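Local coordinates for putative PadR-family transcriptional regulatory protein (Bacteroides fragilis, PDB 5H20) that probably regulates transcription by binding DNA as a dimer through a winged helix-turn-helix domain, as other PadR-family regulators do, at residues V44-G47 / T48-L52. Numbering follows the deposited sequence.
Sequences VVEG and TLYPL
Leu49 N donates to Val45 O over 2.9 Å in a nearly straight bond, and one residue on Tyr50 N does the same to Glu46 O at 2.9 Å, so the first turn of helix 46-58 closes right behind Val45 at the N-cap. Val45 has no side-chain oxygen to cap with; a water takes up its backbone N-H at 3.0 Å and also meets Thr48 OG1 at 2.7 Å, bridging the cap to the first turn. The N of Pro51 carries no hydrogen for Gly47 O, and its ring CD sits 3.3 Å from that oxygen instead, where the helix kinks. On the outer side, Glu46 and Tyr50 run side by side. Glu46 CB lies over the centre of the Tyr50 ring face, a CH-pi contact of 3.8 Å to the centroid, and the extended chain beyond it brings OE2 to 3.0 Å from Tyr50 OH. Toward helices 5-23 and 30-39, Val44 CG1, anti to its own N (chi1 -176°), rests 3.8 Å from Thr48 CB, while Val44 and Leu49 pack against both helices. Tyr50 touches the bound glucose. Helix 46-58 is probably the recognition helix of the PadR winged helix-turn-helix, and this turn starts it.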
ATOM      1  N   VAL A  44      17.016  -3.579  -3.869  1.00 66.66           N
ATOM      2  CA  VAL A  44      16.160  -2.914  -4.851  1.00 64.20           C
ATOM      3  C   VAL A  44      17.132  -2.252  -5.829  1.00 65.18           C
ATOM      4  O   VAL A  44      17.969  -1.432  -5.428  1.00 65.37           O
ATOM      5  CB  VAL A  44      15.212  -1.849  -4.220  1.00 60.79           C
ATOM      6  CG1 VAL A  44      14.274  -1.268  -5.272  1.00 59.34           C
ATOM      7  CG2 VAL A  44      14.400  -2.418  -3.060  1.00 60.54           C
ATOM      8  N   VAL A  45      17.033  -2.642  -7.095  1.00 66.60           N
ATOM      9  CA  VAL A  45      17.915  -2.135  -8.148  1.00 68.84           C
ATOM     10  C   VAL A  45      17.437  -0.786  -8.699  1.00 66.38           C
ATOM     11  O   VAL A  45      16.296  -0.365  -8.443  1.00 62.95           O
ATOM     12  CB  VAL A  45      18.150  -3.167  -9.297  1.00 73.27           C
ATOM     13  CG1 VAL A  45      18.985  -4.343  -8.806  1.00 76.68           C
ATOM     14  CG2 VAL A  45      16.847  -3.639  -9.939  1.00 72.60           C
ATOM     15  N   GLU A  46      18.327  -0.127  -9.442  1.00 68.79           N
ATOM     16  CA  GLU A  46      18.068   1.165 -10.086  1.00 67.81           C
ATOM     17  C   GLU A  46      16.841   1.124 -10.997  1.00 66.81           C
ATOM     18  O   GLU A  46      15.994   2.007 -10.922  1.00 64.00           O
ATOM     19  CB  GLU A  46      19.306   1.645 -10.859  1.00 72.78           C
ATOM     20  CG  GLU A  46      20.534   1.895  -9.986  1.00 74.65           C
ATOM     21  CD  GLU A  46      21.761   2.401 -10.747  1.00 80.78           C
ATOM     22  OE1 GLU A  46      21.861   2.219 -11.984  1.00 84.64           O
ATOM     23  OE2 GLU A  46      22.652   2.979 -10.084  1.00 82.49           O
ATOM     24  N   GLY A  47      16.741   0.080 -11.824  1.00 69.68           N
ATOM     25  CA  GLY A  47      15.567  -0.162 -12.674  1.00 69.77           C
ATOM     26  C   GLY A  47      14.224  -0.128 -11.949  1.00 65.48           C
ATOM     27  O   GLY A  47      13.214   0.271 -12.537  1.00 65.38           O
ATOM     28  N   THR A  48      14.219  -0.546 -10.678  1.00 62.77           N
ATOM     29  CA  THR A  48      13.015  -0.543  -9.837  1.00 59.85           C
ATOM     30  C   THR A  48      12.846   0.818  -9.124  1.00 56.59           C
ATOM     31  O   THR A  48      11.773   1.423  -9.175  1.00 55.34           O
ATOM     32  CB  THR A  48      13.032  -1.702  -8.802  1.00 60.00           C
ATOM     33  OG1 THR A  48      13.258  -2.967  -9.457  1.00 63.70           O
ATOM     34  CG2 THR A  48      11.726  -1.776  -8.023  1.00 58.47           C
ATOM     35  N   LEU A  49      13.919   1.292  -8.486  1.00 55.76           N
ATOM     36  CA  LEU A  49      13.902   2.504  -7.674  1.00 53.37           C
ATOM     37  C   LEU A  49      13.658   3.799  -8.478  1.00 53.24           C
ATOM     38  O   LEU A  49      12.821   4.618  -8.096  1.00 51.02           O
ATOM     39  CB  LEU A  49      15.212   2.621  -6.880  1.00 54.09           C
ATOM     40  CG  LEU A  49      15.368   3.317  -5.512  1.00 52.51           C
ATOM     41  CD1 LEU A  49      16.523   4.305  -5.554  1.00 53.99           C
ATOM     42  CD2 LEU A  49      14.124   4.017  -4.997  1.00 50.19           C
ATOM     43  N   TYR A  50      14.378   3.961  -9.589  1.00 56.06           N
ATOM     44  CA  TYR A  50      14.371   5.217 -10.362  1.00 57.23           C
ATOM     45  C   TYR A  50      12.974   5.673 -10.842  1.00 56.71           C
ATOM     46  O   TYR A  50      12.639   6.849 -10.629  1.00 55.81           O
ATOM     47  CB  TYR A  50      15.402   5.187 -11.511  1.00 61.65           C
ATOM     48  CG  TYR A  50      16.868   5.255 -11.086  1.00 63.76           C
ATOM     49  CD1 TYR A  50      17.248   5.198  -9.728  1.00 61.59           C
ATOM     50  CD2 TYR A  50      17.887   5.359 -12.045  1.00 68.93           C
ATOM     51  CE1 TYR A  50      18.582   5.259  -9.344  1.00 64.29           C
ATOM     52  CE2 TYR A  50      19.229   5.418 -11.664  1.00 71.91           C
ATOM     53  CZ  TYR A  50      19.566   5.364 -10.309  1.00 69.50           C
ATOM     54  OH  TYR A  50      20.879   5.414  -9.896  1.00 73.11           O
ATOM     55  N   PRO A  51      12.157   4.766 -11.457  1.00 57.92           N
ATOM     56  CA  PRO A  51      10.819   5.200 -11.889  1.00 58.44           C
ATOM     57  C   PRO A  51       9.866   5.593 -10.760  1.00 55.92           C
ATOM     58  O   PRO A  51       8.959   6.393 -10.987  1.00 56.60           O
ATOM     59  CB  PRO A  51      10.263   3.979 -12.642  1.00 61.04           C
ATOM     60  CG  PRO A  51      11.463   3.188 -13.039  1.00 62.76           C
ATOM     61  CD  PRO A  51      12.425   3.379 -11.902  1.00 59.99           C
ATOM     62  N   LEU A  52      10.062   5.041  -9.564  1.00 53.93           N
ATOM     63  CA  LEU A  52       9.214   5.378  -8.411  1.00 52.44           C
ATOM     64  C   LEU A  52       9.566   6.752  -7.834  1.00 51.34           C
ATOM     65  O   LEU A  52       8.664   7.549  -7.495  1.00 51.52           O
ATOM     66  CB  LEU A  52       9.305   4.286  -7.348  1.00 51.59           C
ATOM     67  CG  LEU A  52       8.363   3.069  -7.355  1.00 53.30           C
ATOM     68  CD1 LEU A  52       7.751   2.663  -8.696  1.00 55.94           C
ATOM     69  CD2 LEU A  52       9.055   1.905  -6.685  1.00 53.13           C
TER
HETATM   70  O   HOH W   1      14.616  -4.349  -7.645  1.00 45.08           O